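Long-range contacts in Lmo0740 protein (Listeria monocytogenes, PDB 4RFA), which probably acts as a Crp-family transcription activator, pairing a cyclic-nucleotide-binding type of sensor domain with a DNA-binding domain: residues N37-F42 with S96-S101; S49-V54 with L104-I109; A58-E63 with I74-Y79. All coordinates share one frame; numbering follows the deposited sequence. Where two conformers were deposited one is given.

Interaction 1 of 3, residues N37-F42 with S96-S101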
loop_
_atom_site.group_PDB
_atom_site.type_symbol
_atom_site.label_atom_id
_atom_site.label_comp_id
_atom_site.label_asym_id
_atom_site.label_seq_id
_atom_site.Cartn_x
_atom_site.Cartn_y
_atom_site.Cartn_z
ATOM N N ASN A 37 1.046 13.752 20.064
ATOM C CA ASN A 37 1.982 12.705 20.552
ATOM C C ASN A 37 1.411 11.480 21.212
ATOM O O ASN A 37 2.150 10.521 21.431
ATOM C CB ASN A 37 3.127 13.236 21.431
ATOM C CG ASN A 37 4.256 13.842 20.617
ATOM O OD1 ASN A 37 4.912 14.778 21.076
ATOM N ND2 ASN A 37 4.457 13.349 19.393
ATOM N N GLU A 38 0.127 11.448 21.487
ATOM C CA GLU A 38 -0.460 10.187 21.900
ATOM C C GLU A 38 -0.297 9.149 20.817
ATOM O O GLU A 38 -0.297 9.518 19.650
ATOM C CB GLU A 38 -1.936 10.363 22.146
ATOM C CG GLU A 38 -2.230 11.139 23.399
ATOM C CD GLU A 38 -3.679 10.983 23.755
ATOM O OE1 GLU A 38 -4.456 11.943 23.551
ATOM O OE2 GLU A 38 -4.041 9.859 24.149
ATOM N N LYS A 39 -0.185 7.883 21.217
ATOM C CA LYS A 39 -0.168 6.746 20.324
ATOM C C LYS A 39 -1.569 6.163 20.139
ATOM O O LYS A 39 -2.282 5.947 21.078
ATOM C CB LYS A 39 0.756 5.657 20.878
ATOM C CG LYS A 39 2.246 6.016 20.866
ATOM C CD LYS A 39 2.970 5.412 19.669
ATOM C CE LYS A 39 4.197 6.211 19.272
ATOM N NZ LYS A 39 5.048 6.533 20.458
ATOM N N ILE A 40 -1.943 5.875 18.916
ATOM C CA ILE A 40 -3.205 5.182 18.633
ATOM C C ILE A 40 -2.874 3.680 18.599
ATOM O O ILE A 40 -1.983 3.245 17.859
ATOM C CB ILE A 40 -3.773 5.690 17.285
ATOM C CG1 ILE A 40 -4.168 7.169 17.412
ATOM C CG2 ILE A 40 -4.957 4.857 16.813
ATOM C CD1 ILE A 40 -4.400 7.846 16.082
ATOM N N ILE A 41 -3.547 2.887 19.418
ATOM C CA ILE A 41 -3.187 1.466 19.587
ATOM C C ILE A 41 -4.431 0.627 19.358
ATOM O O ILE A 41 -5.466 0.927 19.920
ATOM C CB ILE A 41 -2.610 1.225 21.000
ATOM C CG1 ILE A 41 -1.252 1.941 21.135
ATOM C CG2 ILE A 41 -2.465 -0.267 21.298
ATOM C CD1 ILE A 41 -0.957 2.467 22.528
ATOM N N PHE A 42 -4.343 -0.403 18.525
ATOM C CA PHE A 42 -5.495 -1.288 18.298
ATOM C C PHE A 42 -5.501 -2.440 19.320
ATOM O O PHE A 42 -4.584 -3.248 19.316
ATOM C CB PHE A 42 -5.481 -1.876 16.867
ATOM C CG PHE A 42 -5.149 -0.875 15.774
ATOM C CD1 PHE A 42 -5.763 0.373 15.732
ATOM C CD2 PHE A 42 -4.240 -1.206 14.768
ATOM C CE1 PHE A 42 -5.462 1.278 14.730
ATOM C CE2 PHE A 42 -3.935 -0.309 13.758
ATOM C CZ PHE A 42 -4.550 0.936 13.740
ATOM N N SER A 96 4.354 2.065 14.468
ATOM C CA SER A 96 3.422 2.637 15.476
ATOM C C SER A 96 2.827 3.971 14.971
ATOM O O SER A 96 3.316 4.522 13.994
ATOM C CB SER A 96 4.123 2.840 16.809
ATOM O OG SER A 96 4.865 4.036 16.822
ATOM N N ILE A 97 1.797 4.482 15.644
ATOM C CA ILE A 97 0.944 5.539 15.106
ATOM C C ILE A 97 0.799 6.689 16.069
ATOM O O ILE A 97 0.268 6.513 17.116
ATOM C CB ILE A 97 -0.451 4.975 14.747
ATOM C CG1 ILE A 97 -0.279 3.892 13.680
ATOM C CG2 ILE A 97 -1.370 6.096 14.270
ATOM C CD1 ILE A 97 -1.525 3.136 13.279
ATOM N N THR A 98 1.271 7.875 15.690
ATOM C CA THR A 98 1.380 9.007 16.585
ATOM C C THR A 98 0.591 10.175 16.058
ATOM O O THR A 98 0.687 10.514 14.875
ATOM C CB THR A 98 2.847 9.460 16.658
ATOM O OG1 THR A 98 3.657 8.351 17.043
ATOM C CG2 THR A 98 3.050 10.605 17.594
ATOM N N VAL A 99 -0.148 10.822 16.939
ATOM C CA VAL A 99 -0.974 11.937 16.603
ATOM C C VAL A 99 -0.085 13.129 16.389
ATOM O O VAL A 99 0.745 13.449 17.242
ATOM C CB VAL A 99 -2.016 12.187 17.702
ATOM C CG1 VAL A 99 -2.818 13.441 17.433
ATOM C CG2 VAL A 99 -2.935 10.964 17.769
HETATM N N MSE A 100 -0.272 13.775 15.242
HETATM C CA MSE A 100 0.597 14.857 14.791
HETATM C C MSE A 100 0.025 16.227 14.964
HETATM O O MSE A 100 0.767 17.240 15.005
HETATM C CB MSE A 100 0.741 14.688 13.287
HETATM C CG MSE A 100 1.685 13.550 13.022
HETATM SE SE MSE A 100 3.474 14.332 13.048
HETATM C CE MSE A 100 4.181 13.407 14.648
ATOM N N SER A 101 -1.305 16.270 15.002
ATOM C CA SER A 101 -2.039 17.503 15.148
ATOM C C SER A 101 -2.414 17.668 16.637
ATOM O O SER A 101 -2.112 16.804 17.492
ATOM C CB SER A 101 -3.243 17.508 14.208
ATOM O OG SER A 101 -4.037 16.372 14.435
#
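K39 lays its chain across S96 and T98, at the one bridge between N37-F42 and S96-S101. Its CB lies near the carbonyl of I97. The chain turns at CG, with chi2 at -99°, and this swings the outer carbons over the strand. K39 CD then reaches OG of S96 at 3.7 Å. K39 CE settles close to two hydroxyls and is 3.1 Å from T98 OG1. A second bend puts K39 NZ farther off, 4.1 Å from the same T98 OG1. The lysine thus meets the hydroxyls with its carbons. S96 OG is hydrogen-bonded to E63 OE2 and T98 OG1 to E61 OE2. E61 lies in strand 58-62 and E63 just after it.

The backbones make three hydrogen bonds. N37 N gives to V99 O, and I40 N gives to I97 O at 2.9 Å. V99 N gives to E38 O at 167°, a nearly straight bond. N37-F42 is not a regular strand. It follows strand 29-35 and runs along the outer edge of strand 95-99 in a jelly-roll-like beta domain, as in the Crp family. Strand 58-62 holds the other edge through backbone bonds such as S96 with E61.

I40 points toward S96-S101 and is buried. Its CD1 meets V99 CG2 at 3.8 Å, and the two side chains cross at about a right angle. I40 CB packs on I97 CG2. CG2 of I97 is anti to the backbone N (chi1 -61°, measured to CG1), and CG1 beside the N takes CD1 toward the F42 ring. I97 CD1 ends 3.8 Å from CZ of the F42 ring. I40 and V99 both also touch Y34 of strand 29-35. At the exposed end, N37 ND2 lies beside T98 CG2 at 3.6 Å.

Interaction 2 of 3, residues S49-V54 with L104-I109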
loop_
_atom_site.group_PDB
_atom_site.type_symbol
_atom_site.label_atom_id
_atom_site.label_comp_id
_atom_site.label_asym_id
_atom_site.label_seq_id
_atom_site.Cartn_x
_atom_site.Cartn_y
_atom_site.Cartn_z
ATOM N N SER A 49 -12.272 -4.460 14.876
ATOM C CA SER A 49 -12.974 -3.312 14.328
ATOM C C SER A 49 -12.139 -2.490 13.359
ATOM O O SER A 49 -10.934 -2.617 13.272
ATOM C CB SER A 49 -13.512 -2.442 15.471
ATOM O OG SER A 49 -12.657 -2.490 16.596
ATOM N N ILE A 50 -12.840 -1.663 12.615
ATOM C CA ILE A 50 -12.292 -0.756 11.644
ATOM C C ILE A 50 -12.342 0.645 12.282
ATOM O O ILE A 50 -13.257 0.919 13.050
ATOM C CB ILE A 50 -13.150 -0.842 10.375
ATOM C CG1 ILE A 50 -13.121 -2.262 9.825
ATOM C CG2 ILE A 50 -12.661 0.092 9.311
ATOM C CD1 ILE A 50 -11.718 -2.807 9.636
ATOM N N PHE A 51 -11.364 1.503 11.978
ATOM C CA PHE A 51 -11.291 2.855 12.574
ATOM C C PHE A 51 -11.361 3.933 11.510
ATOM O O PHE A 51 -10.612 3.909 10.582
ATOM C CB PHE A 51 -9.975 3.035 13.363
ATOM C CG PHE A 51 -9.799 2.033 14.443
ATOM C CD1 PHE A 51 -9.395 0.735 14.143
ATOM C CD2 PHE A 51 -10.069 2.350 15.741
ATOM C CE1 PHE A 51 -9.291 -0.228 15.145
ATOM C CE2 PHE A 51 -9.957 1.413 16.743
ATOM C CZ PHE A 51 -9.577 0.120 16.450
ATOM N N PHE A 52 -12.279 4.878 11.639
ATOM C CA PHE A 52 -12.323 6.024 10.728
ATOM C C PHE A 52 -11.930 7.332 11.351
ATOM O O PHE A 52 -12.558 7.775 12.329
ATOM C CB PHE A 52 -13.742 6.211 10.218
ATOM C CG PHE A 52 -14.027 5.408 9.028
ATOM C CD1 PHE A 52 -13.541 5.812 7.793
ATOM C CD2 PHE A 52 -14.731 4.225 9.135
ATOM C CE1 PHE A 52 -13.776 5.050 6.666
ATOM C CE2 PHE A 52 -14.976 3.455 8.015
ATOM C CZ PHE A 52 -14.502 3.868 6.777
ATOM N N ILE A 53 -10.960 8.001 10.755
ATOM C CA ILE A 53 -10.517 9.295 11.264
ATOM C C ILE A 53 -11.486 10.322 10.716
ATOM O O ILE A 53 -11.740 10.359 9.512
ATOM C CB ILE A 53 -9.120 9.657 10.797
ATOM C CG1 ILE A 53 -8.154 8.495 11.007
ATOM C CG2 ILE A 53 -8.669 10.969 11.421
ATOM C CD1 ILE A 53 -8.314 7.685 12.260
ATOM N N VAL A 54 -12.061 11.124 11.594
ATOM C CA VAL A 54 -12.977 12.178 11.135
ATOM C C VAL A 54 -12.295 13.525 11.200
ATOM O O VAL A 54 -12.599 14.393 10.406
ATOM C CB VAL A 54 -14.336 12.196 11.871
ATOM C CG1 VAL A 54 -15.012 10.843 11.779
ATOM C CG2 VAL A 54 -14.162 12.597 13.311
ATOM N N LEU A 104 -7.225 14.787 17.373
ATOM C CA LEU A 104 -7.715 13.872 16.412
ATOM C C LEU A 104 -8.880 13.092 17.017
ATOM O O LEU A 104 -8.846 12.721 18.215
ATOM C CB LEU A 104 -6.579 12.934 15.997
ATOM C CG LEU A 104 -6.873 11.802 15.027
ATOM C CD1 LEU A 104 -5.601 11.426 14.242
ATOM C CD2 LEU A 104 -7.465 10.585 15.725
HETATM N N MSE A 105 -9.898 12.867 16.193
HETATM C CA MSE A 105 -11.108 12.130 16.570
HETATM C C MSE A 105 -11.305 11.032 15.606
HETATM O O MSE A 105 -11.204 11.241 14.413
HETATM C CB MSE A 105 -12.386 12.937 16.404
HETATM C CG MSE A 105 -13.704 12.137 16.595
HETATM SE SE MSE A 105 -15.167 13.478 16.630
HETATM C CE MSE A 105 -14.615 14.466 18.256
ATOM N N LEU A 106 -11.654 9.868 16.109
ATOM C CA LEU A 106 -12.031 8.772 15.238
ATOM C C LEU A 106 -13.205 8.000 15.745
ATOM O O LEU A 106 -13.594 8.135 16.902
ATOM C CB LEU A 106 -10.835 7.841 15.042
ATOM C CG LEU A 106 -10.268 7.121 16.248
ATOM C CD1 LEU A 106 -11.199 6.017 16.714
ATOM C CD2 LEU A 106 -8.923 6.528 15.903
ATOM N N TYR A 107 -13.747 7.164 14.864
ATOM C CA TYR A 107 -14.786 6.219 15.229
ATOM C C TYR A 107 -14.267 4.790 15.187
ATOM O O TYR A 107 -13.624 4.386 14.260
ATOM C CB TYR A 107 -16.014 6.408 14.323
ATOM C CG TYR A 107 -16.838 7.599 14.760
ATOM C CD1 TYR A 107 -17.760 7.497 15.783
ATOM C CD2 TYR A 107 -16.614 8.847 14.207
ATOM C CE1 TYR A 107 -18.484 8.609 16.206
ATOM C CE2 TYR A 107 -17.328 9.962 14.621
ATOM C CZ TYR A 107 -18.255 9.841 15.602
ATOM O OH TYR A 107 -18.921 10.972 15.985
ATOM N N LYS A 108 -14.517 4.026 16.228
ATOM C CA LYS A 108 -14.177 2.605 16.194
ATOM C C LYS A 108 -15.448 1.883 15.847
ATOM O O LYS A 108 -16.419 1.994 16.583
ATOM C CB LYS A 108 -13.684 2.152 17.567
ATOM C CG LYS A 108 -13.362 0.673 17.662
ATOM C CD LYS A 108 -12.877 0.338 19.052
ATOM C CE LYS A 108 -12.720 -1.164 19.238
ATOM N NZ LYS A 108 -12.600 -1.479 20.683
ATOM N N ILE A 109 -15.430 1.122 14.762
ATOM C CA ILE A 109 -16.604 0.390 14.331
ATOM C C ILE A 109 -16.393 -1.114 14.252
ATOM O O ILE A 109 -15.516 -1.596 13.550
ATOM C CB ILE A 109 -17.051 0.838 12.940
ATOM C CG1 ILE A 109 -17.248 2.342 12.903
ATOM C CG2 ILE A 109 -18.346 0.145 12.616
ATOM C CD1 ILE A 109 -17.147 2.948 11.541
#
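The F51 ring receives CD1 of L106 at its edge, in the ring plane, with F51 CD2 4.0 Å away. The Y107 ring is likewise met by V54, whose CG1 lies 3.5 Å from Y107 CD2. At the edge of F52, I109 CD1 comes within 3.6 Å of CD2. K108 runs beside F51 in the same direction, with its CG 3.6 Å from F51 CE2. The F51 ring is also stacked on F42, and the F52 ring meets F127.

Strands 49-55 and 103-110 are antiparallel neighbours in one sheet of the jelly-roll-like domain, probably the sensor domain as in the Crp family. F51, I53, L106 and K108 stand on one side of it. I50, F52, Y107 and I109 stand on the other, where helix 11-20 packs on F52, Y107 and I109. Hydrogen bonds pair I50 with I109 and F52 with Y107 in both directions. I109 N to I50 O is nearly straight, at 171°. V54 N adds a bond to M105 O. V54 CG2, set between its backbone N and carbonyl carbon (chi1 -55° to CG1), presses on selenomethionine M105, 3.3 Å from its CG, tighter than usual packing. I53 CD1 lies against L106 CB at 3.8 Å.

Interaction 3 of 3, residues A58-E63 with I74-Y79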
loop_
_atom_site.group_PDB
_atom_site.type_symbol
_atom_site.label_atom_id
_atom_site.label_comp_id
_atom_site.label_asym_id
_atom_site.label_seq_id
_atom_site.Cartn_x
_atom_site.Cartn_y
_atom_site.Cartn_z
ATOM N N ALA A 58 -2.392 11.858 11.899
ATOM C CA ALA A 58 -1.376 11.122 12.616
ATOM C C ALA A 58 -0.280 10.686 11.674
ATOM O O ALA A 58 -0.406 10.828 10.467
ATOM C CB ALA A 58 -1.995 9.909 13.308
ATOM N N ALA A 59 0.777 10.112 12.243
ATOM C CA ALA A 59 1.892 9.554 11.474
ATOM C C ALA A 59 2.148 8.144 11.858
ATOM O O ALA A 59 2.188 7.818 13.047
ATOM C CB ALA A 59 3.168 10.360 11.720
ATOM N N VAL A 60 2.356 7.305 10.854
ATOM C CA VAL A 60 2.793 5.936 11.076
ATOM C C VAL A 60 4.352 5.900 10.996
ATOM O O VAL A 60 4.947 6.242 9.976
ATOM C CB VAL A 60 2.190 5.011 10.002
ATOM C CG1 VAL A 60 2.495 3.564 10.276
ATOM C CG2 VAL A 60 0.674 5.226 9.874
ATOM N N GLU A 61 4.996 5.410 12.035
ATOM C CA GLU A 61 6.456 5.414 12.135
ATOM C C GLU A 61 7.106 4.074 11.843
ATOM O O GLU A 61 6.639 3.054 12.326
ATOM C CB GLU A 61 6.848 5.791 13.563
ATOM C CG GLU A 61 6.159 7.050 14.074
ATOM C CD GLU A 61 6.815 7.625 15.324
ATOM O OE1 GLU A 61 7.777 6.989 15.828
ATOM O OE2 GLU A 61 6.362 8.697 15.794
ATOM N N LEU A 62 8.225 4.093 11.113
ATOM C CA LEU A 62 9.082 2.908 10.960
ATOM C C LEU A 62 9.910 2.691 12.238
ATOM O O LEU A 62 10.853 3.455 12.528
ATOM C CB LEU A 62 10.003 3.031 9.728
ATOM C CG LEU A 62 11.082 1.924 9.578
ATOM C CD1 LEU A 62 10.527 0.524 9.826
ATOM C CD2 LEU A 62 11.752 1.979 8.212
ATOM N N GLU A 63 9.579 1.635 12.974
ATOM C CA GLU A 63 10.244 1.344 14.240
ATOM C C GLU A 63 11.686 0.895 13.996
ATOM O O GLU A 63 11.927 -0.101 13.304
ATOM C CB GLU A 63 9.460 0.294 15.040
ATOM C CG GLU A 63 8.095 0.788 15.505
ATOM C CD GLU A 63 8.187 1.917 16.518
ATOM O OE1 GLU A 63 9.228 2.029 17.208
ATOM O OE2 GLU A 63 7.217 2.692 16.645
ATOM N N ILE A 74 4.154 6.993 6.562
ATOM C CA ILE A 74 3.020 7.600 5.866
ATOM C C ILE A 74 2.181 8.355 6.867
ATOM O O ILE A 74 2.232 8.023 8.038
ATOM C CB ILE A 74 2.182 6.472 5.132
ATOM C CG1 ILE A 74 1.108 7.047 4.216
ATOM C CG2 ILE A 74 1.612 5.507 6.127
ATOM C CD1 ILE A 74 0.529 6.001 3.242
ATOM N N PHE A 75 1.409 9.344 6.410
ATOM C CA PHE A 75 0.468 10.016 7.259
ATOM C C PHE A 75 -0.920 9.389 7.207
ATOM O O PHE A 75 -1.282 8.826 6.224
ATOM C CB PHE A 75 0.405 11.486 6.884
ATOM C CG PHE A 75 1.666 12.212 7.215
ATOM C CD1 PHE A 75 1.916 12.619 8.526
ATOM C CD2 PHE A 75 2.648 12.390 6.269
ATOM C CE1 PHE A 75 3.113 13.236 8.873
ATOM C CE2 PHE A 75 3.870 13.001 6.604
ATOM C CZ PHE A 75 4.107 13.415 7.914
ATOM N N VAL A 76 -1.701 9.587 8.269
ATOM C CA VAL A 76 -3.087 9.169 8.373
ATOM C C VAL A 76 -3.899 10.449 8.316
ATOM O O VAL A 76 -3.689 11.345 9.129
ATOM C CB VAL A 76 -3.289 8.574 9.771
ATOM C CG1 VAL A 76 -4.770 8.338 10.097
ATOM C CG2 VAL A 76 -2.433 7.340 9.893
ATOM N N LEU A 77 -4.822 10.513 7.373
ATOM C CA LEU A 77 -5.630 11.684 7.084
ATOM C C LEU A 77 -7.083 11.488 7.511
ATOM O O LEU A 77 -7.536 10.352 7.665
ATOM C CB LEU A 77 -5.620 11.948 5.565
ATOM C CG LEU A 77 -4.279 11.692 4.906
ATOM C CD1 LEU A 77 -4.334 11.868 3.391
ATOM C CD2 LEU A 77 -3.207 12.610 5.480
ATOM N N PRO A 78 -7.814 12.602 7.708
ATOM C CA PRO A 78 -9.252 12.550 7.860
ATOM C C PRO A 78 -9.874 11.732 6.741
ATOM O O PRO A 78 -9.465 11.874 5.587
ATOM C CB PRO A 78 -9.678 14.044 7.788
ATOM C CG PRO A 78 -8.478 14.815 8.213
ATOM C CD PRO A 78 -7.333 13.993 7.611
ATOM N N TYR A 79 -10.788 10.837 7.100
ATOM C CA TYR A 79 -11.520 9.928 6.190
ATOM C C TYR A 79 -10.780 8.672 5.766
ATOM O O TYR A 79 -11.330 7.867 5.007
ATOM C CB TYR A 79 -12.082 10.677 4.975
ATOM C CG TYR A 79 -12.754 11.956 5.396
ATOM C CD1 TYR A 79 -13.829 11.918 6.274
ATOM C CD2 TYR A 79 -12.288 13.198 4.976
ATOM C CE1 TYR A 79 -14.450 13.071 6.711
ATOM C CE2 TYR A 79 -12.903 14.365 5.406
ATOM C CZ TYR A 79 -13.986 14.291 6.273
ATOM O OH TYR A 79 -14.621 15.428 6.725
#
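A58, V60 and V76 bury the most surface in this contact, and all three lie on one side of the sheet with I74. A58 and V76 form a hydrogen-bonded antiparallel pair. A58 N gives to V76 O in the carbonyl plane, on a lone pair. V76 N returns to A58 O at 2.8 Å. That bond is nearly straight at the hydrogen, 174°, but its donor stands above the carbonyl plane. A58 CB packs on V76 CB at 4.0 Å.

V60 makes the next hydrogen-bonded pair, with I74. Its N gives to I74 O at 2.9 Å, almost in line with the carbonyl. V60 and V76 each hold CG1 anti to the backbone N, with chi1 of -174° in V60. This puts their CG2 methyls beside the N, where they meet 3.8 Å apart. The two side chains cross at about a right angle. V60 CG2 also reaches I74 CG2 at 3.9 Å, so one methyl serves two neighbours.

On the other side of the sheet, A59 and F75 form the non-hydrogen-bonded pair. A59 CB touches F75 CE1 at 4.0 Å. The carbonyl of A58 lies at the edge of the F75 ring, with O 3.5 Å from CD1.

The contact joins the two arms of a beta hairpin. Strand 95-99 flanks strand 58-62 on its far edge, and I97 packs on both A58 and V60. F75 packs on helix 150-165 and meets the Y189 ring, while I74 leans on helix 126-143. Y140 of the second subunit packs on V60 and I74. The hairpin thus sits against helix 126-143 of its own chain and touches the second subunit, as in Crp-type regulators, where such helices pair across the dimer.

Following the chain from the N terminus, N37-F42 comes first and closes with S96-S101 in interaction 1. S49-V54 follows and closes later, with L104-I109, in interaction 2. Their segments alternate, so these two loops cross. Interaction 3 is the short hairpin between them, nested inside both. Interactions 1 and 3 share the sheet of strands 72-76, 58-62 and 95-99, and the probable bond from A59 N to T98 O joins them. Interaction 2 belongs to the other sheet of the domain. I53 ties it to interaction 3 through Y79 and V76, and L104 ties it to interaction 1 through V99 and I40. Interactions 2 and 3 thus join the two sheets of the probable sensor domain at I53.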